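Local structure of separin (Saccharomyces cerevisiae, 5U1T) at residues A[326-330]-A[347-351]; A[451-455]-A[484-490]; A[754-758]-A[1108-1112]. The protein cleaves the MCD1/SCC1 subunit of cohesin at the onset of anaphase as a caspase-like cysteine endopeptidase, releasing sister chromatids for segregation. All blocks are in the same frame, centred on the assembly; numbering follows the deposited sequence.

Contact 1 of 3, residues A[326-330]-A[347-351]; sequences LVCLW and QFDCT
The indole of Trp330 reaches across to three residues: Phe348 meets one face, Gln347 and Thr351 the edge. Phe348 turns the edge of its ring to the face of the six-membered indole ring: a T-shaped stack with centroids 5.8 Å apart and planes at 87°. The rim of the indole meets the base of the same side chain, CH2 of Trp330 lying 3.7 Å from CB of Phe348. CG of Phe348 stands anti to the backbone N, which carries the ring past the rim of the indole and over its face. The polar groups come in near the indole plane. OE1 of Gln347 is 3.4 Å from CZ2 of Trp330, its amide tilted 29° to the ring. This OE1 accepts a 2.7 Å hydrogen bond from OG1 of Thr351, one turn on, while NE2 of Gln347 bonds to Thr309, so both ends of the buried amide are held. Farther along, CD2 of Leu326 touches CG2 of Thr351 at 3.8 Å. The axes of 326-330 and 347-351 lie 12.7 Å apart and nearly antiparallel, at 158°, a gap bridged largely by the indole. Helices 319-336 and 342-357 form an alpha-helical hairpin in the helical region of separase.

Contact 2 of 3, residues A[451-455]-A[484-490]; sequences KIEIF and CFTRLKI
Leu488 pushes its two methyls between Phe455 and the helix turn that carries Lys451 and Ile452. It buries more surface here than any other residue, with Phe455 next and Ile452 third. CD1 sits over one face of the Phe455 ring, 3.9 Å from its centroid and 23° off the normal, a CH-pi contact displaced toward the rim. The other methyl, CD2, lies against the backbone of the helix, with CG1 of Ile452 3.8 Å away and CB of Lys451 also beside it. A chi1 near 180° points the Phe455 ring off its own helix toward residues 484-488, where its edge meets Cys484: CE1 of Phe455 is 3.7 Å from CB of Cys484. CZ of Phe455 then approaches CB of Phe485 at 4.2 Å. Ile452 sends CD1 past Leu488 to CG2 of Ile490, 3.6 Å off. Phe496 stacks edge-to-face with Phe455, and the Phe485 side chain also touches Phe496. With an alanine in place of Phe455, CD1 of Leu488 would probably lose the ring face beneath it and a gap would open beside Cys484. What joins helix 448-458 to residues 484-490 is therefore hydrocarbon and aromatic packing, with no hydrogen bonds between the two segments; its hold probably rests on close fit and burial of apolar surface, while the charge of Arg487 is met by a salt bridge to Glu439 outside the two segments.

Contact 3 of 3, residues A[754-758]-A[1108-1112]; sequences GNVIS and NISTI
In Asn1108, a chi1 of -141° swings the amide toward the start of helix 756-775, placing OD1 by the backbone of Ser758 and ND2 beside Asn755. Ser758 N donates a 3.1 Å hydrogen bond to Asn1108 OD1, fairly straight at 155°, with the donor lying well above the carbonyl plane. In the first turn of a helix such an N-H has no carbonyl four residues back within the helix, and Asn1108, an exposed residue, supplies an acceptor from a distant part of the chain. CG1 of Ile757 also lies alongside this oxygen, 3.7 Å from Asn1108 OD1. The amides of Asn755 and Asn1108 meet nearly at right angles, their planes 77° apart. Beyond them, OG of Ser1110 comes to 3.6 Å from O of Gly754. With its positive phi, Gly754 is the C-prime residue of a Schellman motif (Asn755 N to Asn750 O, Gly754 N to Ile751 O) that closes helix 729-752. Ile757 packs on Val1086 and Leu1087 of helix 1075-1088, and Ile1109 rests on Phe1083 of the same helix. The contact joins the tight turn between helices 729-752 and 756-775 to the lead-in of helix 1111-1127, which precedes strand 1132-1139.

The three contacts share no helix and follow one another along the chain. Contacts 1 and 2 lie on the same side of the chain's centre, with centres about 35 Å apart; contact 3 is on the opposite side, its centre about 62 Å from that of contact 2. Contact 1 belongs to the core, every touching residue being buried, and there a T-shaped aromatic pair lies beside a buried amide whose polar atoms are both bonded. Contact 2 is partly buried and almost wholly apolar. Contact 3, nearest the surface with Asn1108 exposed, relies on a side-chain-to-backbone hydrogen bond and joins segments 350 residues apart, against 17 and 29 in contacts 1 and 2.

Contact 1 of 3, residues A[326-330]-A[347-351]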
# COMPACT_ATOMS: atom_id res chain seq x y z
N LEU A 326 -29.96 53.25 -33.43
CA LEU A 326 -30.32 52.00 -32.76
C LEU A 326 -30.69 52.21 -31.29
O LEU A 326 -31.67 51.63 -30.80
CB LEU A 326 -29.17 51.00 -32.88
CG LEU A 326 -29.15 50.18 -34.16
CD1 LEU A 326 -28.89 51.08 -35.35
CD2 LEU A 326 -28.10 49.08 -34.07
N VAL A 327 -29.90 53.03 -30.60
CA VAL A 327 -30.19 53.41 -29.22
C VAL A 327 -31.53 54.13 -29.14
O VAL A 327 -32.34 53.86 -28.26
CB VAL A 327 -29.10 54.32 -28.63
CG1 VAL A 327 -29.49 54.74 -27.24
CG2 VAL A 327 -27.75 53.63 -28.64
N CYS A 328 -31.74 55.05 -30.08
CA CYS A 328 -32.98 55.82 -30.16
C CYS A 328 -34.20 54.91 -30.31
O CYS A 328 -35.21 55.08 -29.63
CB CYS A 328 -32.94 56.81 -31.34
SG CYS A 328 -31.84 58.24 -31.12
N LEU A 329 -34.10 53.96 -31.23
CA LEU A 329 -35.22 53.08 -31.52
C LEU A 329 -35.57 52.20 -30.32
O LEU A 329 -36.74 52.10 -29.94
CB LEU A 329 -34.91 52.24 -32.76
CG LEU A 329 -35.85 51.16 -33.29
CD1 LEU A 329 -37.16 51.77 -33.74
CD2 LEU A 329 -35.18 50.41 -34.43
N TRP A 330 -34.56 51.59 -29.71
CA TRP A 330 -34.83 50.61 -28.66
C TRP A 330 -35.17 51.28 -27.34
O TRP A 330 -35.79 50.66 -26.47
CB TRP A 330 -33.65 49.66 -28.50
CG TRP A 330 -33.66 48.64 -29.58
CD1 TRP A 330 -32.88 48.62 -30.70
CD2 TRP A 330 -34.53 47.51 -29.67
NE1 TRP A 330 -33.20 47.54 -31.48
CE2 TRP A 330 -34.21 46.84 -30.87
CE3 TRP A 330 -35.54 46.99 -28.85
CZ2 TRP A 330 -34.87 45.66 -31.27
CZ3 TRP A 330 -36.19 45.82 -29.25
CH2 TRP A 330 -35.85 45.18 -30.45
N GLN A 347 -36.12 41.47 -34.64
CA GLN A 347 -35.30 42.65 -34.85
C GLN A 347 -34.20 42.69 -33.80
O GLN A 347 -33.05 43.01 -34.11
CB GLN A 347 -36.14 43.93 -34.82
CG GLN A 347 -35.73 44.96 -35.88
CD GLN A 347 -34.36 45.58 -35.63
OE1 GLN A 347 -34.08 46.10 -34.54
NE2 GLN A 347 -33.49 45.53 -36.64
N PHE A 348 -34.56 42.34 -32.56
CA PHE A 348 -33.61 42.30 -31.47
C PHE A 348 -32.47 41.38 -31.83
O PHE A 348 -31.32 41.82 -31.97
CB PHE A 348 -34.26 41.84 -30.17
CG PHE A 348 -33.31 41.74 -28.99
CD1 PHE A 348 -32.61 40.57 -28.75
CD2 PHE A 348 -33.14 42.80 -28.13
CE1 PHE A 348 -31.74 40.48 -27.67
CE2 PHE A 348 -32.27 42.70 -27.05
CZ PHE A 348 -31.58 41.54 -26.82
N ASP A 349 -32.80 40.10 -31.99
CA ASP A 349 -31.84 39.08 -32.38
C ASP A 349 -30.97 39.58 -33.52
O ASP A 349 -29.76 39.41 -33.51
CB ASP A 349 -32.56 37.80 -32.78
CG ASP A 349 -33.18 37.09 -31.59
OD1 ASP A 349 -33.22 37.71 -30.50
OD2 ASP A 349 -33.62 35.94 -31.76
N CYS A 350 -31.58 40.26 -34.48
CA CYS A 350 -30.84 40.81 -35.60
C CYS A 350 -29.95 41.99 -35.19
O CYS A 350 -28.79 42.06 -35.60
CB CYS A 350 -31.81 41.24 -36.69
SG CYS A 350 -30.98 41.68 -38.22
N THR A 351 -30.50 42.91 -34.40
CA THR A 351 -29.75 44.10 -33.99
C THR A 351 -28.52 43.71 -33.20
O THR A 351 -27.49 44.37 -33.29
CB THR A 351 -30.63 45.08 -33.16
OG1 THR A 351 -31.48 45.82 -34.04
CG2 THR A 351 -29.79 46.07 -32.37

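Contact 2 of 3, residues A[451-455]-A[484-490]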
# COMPACT_ATOMS: atom_id res chain seq x y z
N LYS A 451 -7.61 40.82 -12.75
CA LYS A 451 -8.13 39.46 -12.58
C LYS A 451 -8.69 39.24 -11.19
O LYS A 451 -9.76 38.67 -11.04
CB LYS A 451 -7.05 38.42 -12.85
CG LYS A 451 -6.70 38.24 -14.30
CD LYS A 451 -5.65 37.17 -14.49
CE LYS A 451 -4.99 37.30 -15.85
NZ LYS A 451 -3.68 36.60 -15.84
N ILE A 452 -7.97 39.69 -10.17
CA ILE A 452 -8.46 39.62 -8.81
C ILE A 452 -9.73 40.44 -8.63
O ILE A 452 -10.60 40.12 -7.84
CB ILE A 452 -7.39 40.08 -7.81
CG1 ILE A 452 -6.18 39.16 -7.90
CG2 ILE A 452 -7.91 40.04 -6.39
CD1 ILE A 452 -5.18 39.39 -6.80
N GLU A 453 -9.86 41.50 -9.41
CA GLU A 453 -11.03 42.37 -9.33
C GLU A 453 -12.28 41.67 -9.85
O GLU A 453 -13.32 41.67 -9.19
CB GLU A 453 -10.76 43.64 -10.11
CG GLU A 453 -11.38 44.88 -9.52
CD GLU A 453 -10.71 46.12 -10.07
OE1 GLU A 453 -11.34 46.86 -10.87
OE2 GLU A 453 -9.52 46.33 -9.71
N ILE A 454 -12.15 41.09 -11.04
CA ILE A 454 -13.22 40.31 -11.66
C ILE A 454 -13.60 39.14 -10.76
O ILE A 454 -14.77 38.78 -10.66
CB ILE A 454 -12.81 39.79 -13.05
CG1 ILE A 454 -12.59 40.97 -14.01
CG2 ILE A 454 -13.83 38.79 -13.59
CD1 ILE A 454 -13.79 41.91 -14.12
N PHE A 455 -12.62 38.59 -10.07
CA PHE A 455 -12.86 37.42 -9.26
C PHE A 455 -13.84 37.73 -8.16
O PHE A 455 -14.62 36.89 -7.77
CB PHE A 455 -11.56 36.90 -8.65
CG PHE A 455 -11.76 35.74 -7.75
CD1 PHE A 455 -12.12 34.52 -8.26
CD2 PHE A 455 -11.64 35.87 -6.40
CE1 PHE A 455 -12.33 33.46 -7.44
CE2 PHE A 455 -11.86 34.81 -5.57
CZ PHE A 455 -12.20 33.60 -6.09
N CYS A 484 -11.03 29.33 -11.03
CA CYS A 484 -10.90 30.78 -10.97
C CYS A 484 -9.81 31.27 -10.04
O CYS A 484 -8.94 32.03 -10.46
CB CYS A 484 -12.23 31.42 -10.56
SG CYS A 484 -13.55 31.28 -11.79
N PHE A 485 -9.84 30.84 -8.78
CA PHE A 485 -8.90 31.32 -7.77
C PHE A 485 -7.46 31.04 -8.14
O PHE A 485 -6.59 31.88 -7.97
CB PHE A 485 -9.23 30.71 -6.42
CG PHE A 485 -8.27 31.07 -5.33
CD1 PHE A 485 -8.36 32.29 -4.69
CD2 PHE A 485 -7.29 30.18 -4.93
CE1 PHE A 485 -7.48 32.62 -3.69
CE2 PHE A 485 -6.40 30.50 -3.92
CZ PHE A 485 -6.49 31.72 -3.30
N THR A 486 -7.21 29.85 -8.68
CA THR A 486 -5.86 29.39 -9.02
C THR A 486 -5.21 30.20 -10.15
O THR A 486 -3.99 30.27 -10.27
CB THR A 486 -5.89 27.93 -9.43
OG1 THR A 486 -6.86 27.77 -10.48
CG2 THR A 486 -6.27 27.04 -8.25
N ARG A 487 -6.06 30.83 -10.96
CA ARG A 487 -5.61 31.75 -12.01
C ARG A 487 -5.13 33.09 -11.46
O ARG A 487 -4.56 33.90 -12.18
CB ARG A 487 -6.73 32.00 -13.00
CG ARG A 487 -7.38 30.73 -13.45
CD ARG A 487 -8.47 31.00 -14.43
NE ARG A 487 -7.98 30.97 -15.80
CZ ARG A 487 -7.68 29.85 -16.45
NH1 ARG A 487 -7.82 28.67 -15.84
NH2 ARG A 487 -7.24 29.91 -17.71
N LEU A 488 -5.37 33.35 -10.18
CA LEU A 488 -5.01 34.65 -9.63
C LEU A 488 -3.58 34.67 -9.19
O LEU A 488 -3.00 35.74 -9.01
CB LEU A 488 -5.91 35.01 -8.46
CG LEU A 488 -7.39 35.06 -8.82
CD1 LEU A 488 -8.16 35.21 -7.53
CD2 LEU A 488 -7.66 36.19 -9.79
N LYS A 489 -3.01 33.48 -9.00
CA LYS A 489 -1.64 33.35 -8.56
C LYS A 489 -1.30 34.29 -7.38
O LYS A 489 -0.41 35.13 -7.48
CB LYS A 489 -0.69 33.61 -9.74
CG LYS A 489 -0.49 32.39 -10.66
CD LYS A 489 -0.23 32.79 -12.12
CE LYS A 489 0.68 34.02 -12.22
NZ LYS A 489 1.16 34.29 -13.63
N ILE A 490 -2.02 34.15 -6.27
CA ILE A 490 -1.76 34.99 -5.11
C ILE A 490 -1.10 34.16 -4.00
O ILE A 490 -1.38 32.96 -3.83
CB ILE A 490 -3.06 35.66 -4.58
CG1 ILE A 490 -3.84 34.73 -3.65
CG2 ILE A 490 -3.94 36.13 -5.75
CD1 ILE A 490 -5.22 35.22 -3.33

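Contact 3 of 3, residues A[754-758]-A[1108-1112]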
# COMPACT_ATOMS: atom_id res chain seq x y z
N GLY A 754 5.10 -23.37 -5.48
CA GLY A 754 6.45 -23.86 -5.69
C GLY A 754 7.25 -23.21 -6.82
O GLY A 754 8.10 -23.87 -7.44
N ASN A 755 7.00 -21.92 -7.08
CA ASN A 755 7.78 -21.14 -8.06
C ASN A 755 8.65 -20.08 -7.41
O ASN A 755 8.39 -18.88 -7.53
CB ASN A 755 6.87 -20.47 -9.08
CG ASN A 755 6.30 -21.45 -10.05
OD1 ASN A 755 6.47 -22.66 -9.89
ND2 ASN A 755 5.63 -20.95 -11.07
N VAL A 756 9.69 -20.54 -6.73
CA VAL A 756 10.48 -19.68 -5.88
C VAL A 756 11.13 -18.57 -6.67
O VAL A 756 11.06 -17.42 -6.26
CB VAL A 756 11.55 -20.48 -5.14
CG1 VAL A 756 12.49 -19.56 -4.39
CG2 VAL A 756 10.87 -21.44 -4.18
N ILE A 757 11.73 -18.91 -7.80
CA ILE A 757 12.49 -17.92 -8.57
C ILE A 757 11.62 -16.77 -9.05
O ILE A 757 11.86 -15.61 -8.72
CB ILE A 757 13.16 -18.54 -9.81
CG1 ILE A 757 14.08 -19.70 -9.40
CG2 ILE A 757 13.92 -17.45 -10.60
CD1 ILE A 757 15.11 -19.30 -8.38
N SER A 758 10.60 -17.09 -9.83
CA SER A 758 9.75 -16.06 -10.40
C SER A 758 9.02 -15.29 -9.27
O SER A 758 8.80 -14.09 -9.40
CB SER A 758 8.77 -16.68 -11.41
OG SER A 758 7.82 -17.48 -10.77
N ASN A 1108 12.96 -21.39 -13.98
CA ASN A 1108 12.14 -21.63 -12.79
C ASN A 1108 12.20 -23.10 -12.36
O ASN A 1108 11.29 -23.88 -12.67
CB ASN A 1108 10.70 -21.22 -13.06
CG ASN A 1108 10.04 -20.54 -11.85
OD1 ASN A 1108 10.72 -19.94 -11.01
ND2 ASN A 1108 8.72 -20.65 -11.76
N ILE A 1109 13.27 -23.46 -11.66
CA ILE A 1109 13.47 -24.81 -11.14
C ILE A 1109 12.31 -25.28 -10.27
O ILE A 1109 11.47 -24.47 -9.89
CB ILE A 1109 14.76 -24.88 -10.30
CG1 ILE A 1109 14.48 -24.43 -8.87
CG2 ILE A 1109 15.83 -23.98 -10.87
CD1 ILE A 1109 14.70 -25.52 -7.88
N SER A 1110 12.28 -26.57 -9.95
CA SER A 1110 11.42 -27.09 -8.87
C SER A 1110 11.74 -28.54 -8.47
O SER A 1110 12.36 -29.29 -9.26
CB SER A 1110 9.93 -27.00 -9.25
OG SER A 1110 9.12 -27.25 -8.12
N THR A 1111 11.29 -28.91 -7.26
CA THR A 1111 11.53 -30.21 -6.62
C THR A 1111 11.30 -31.42 -7.54
O THR A 1111 11.91 -32.48 -7.38
CB THR A 1111 10.65 -30.34 -5.35
OG1 THR A 1111 11.38 -29.83 -4.22
CG2 THR A 1111 10.25 -31.79 -5.06
N ILE A 1112 10.46 -31.22 -8.55
CA ILE A 1112 10.15 -32.27 -9.50
C ILE A 1112 11.38 -32.68 -10.33
O ILE A 1112 11.85 -33.82 -10.24
CB ILE A 1112 9.01 -31.82 -10.42
CG1 ILE A 1112 7.89 -31.16 -9.59
CG2 ILE A 1112 8.51 -32.98 -11.28
CD1 ILE A 1112 7.44 -31.98 -8.34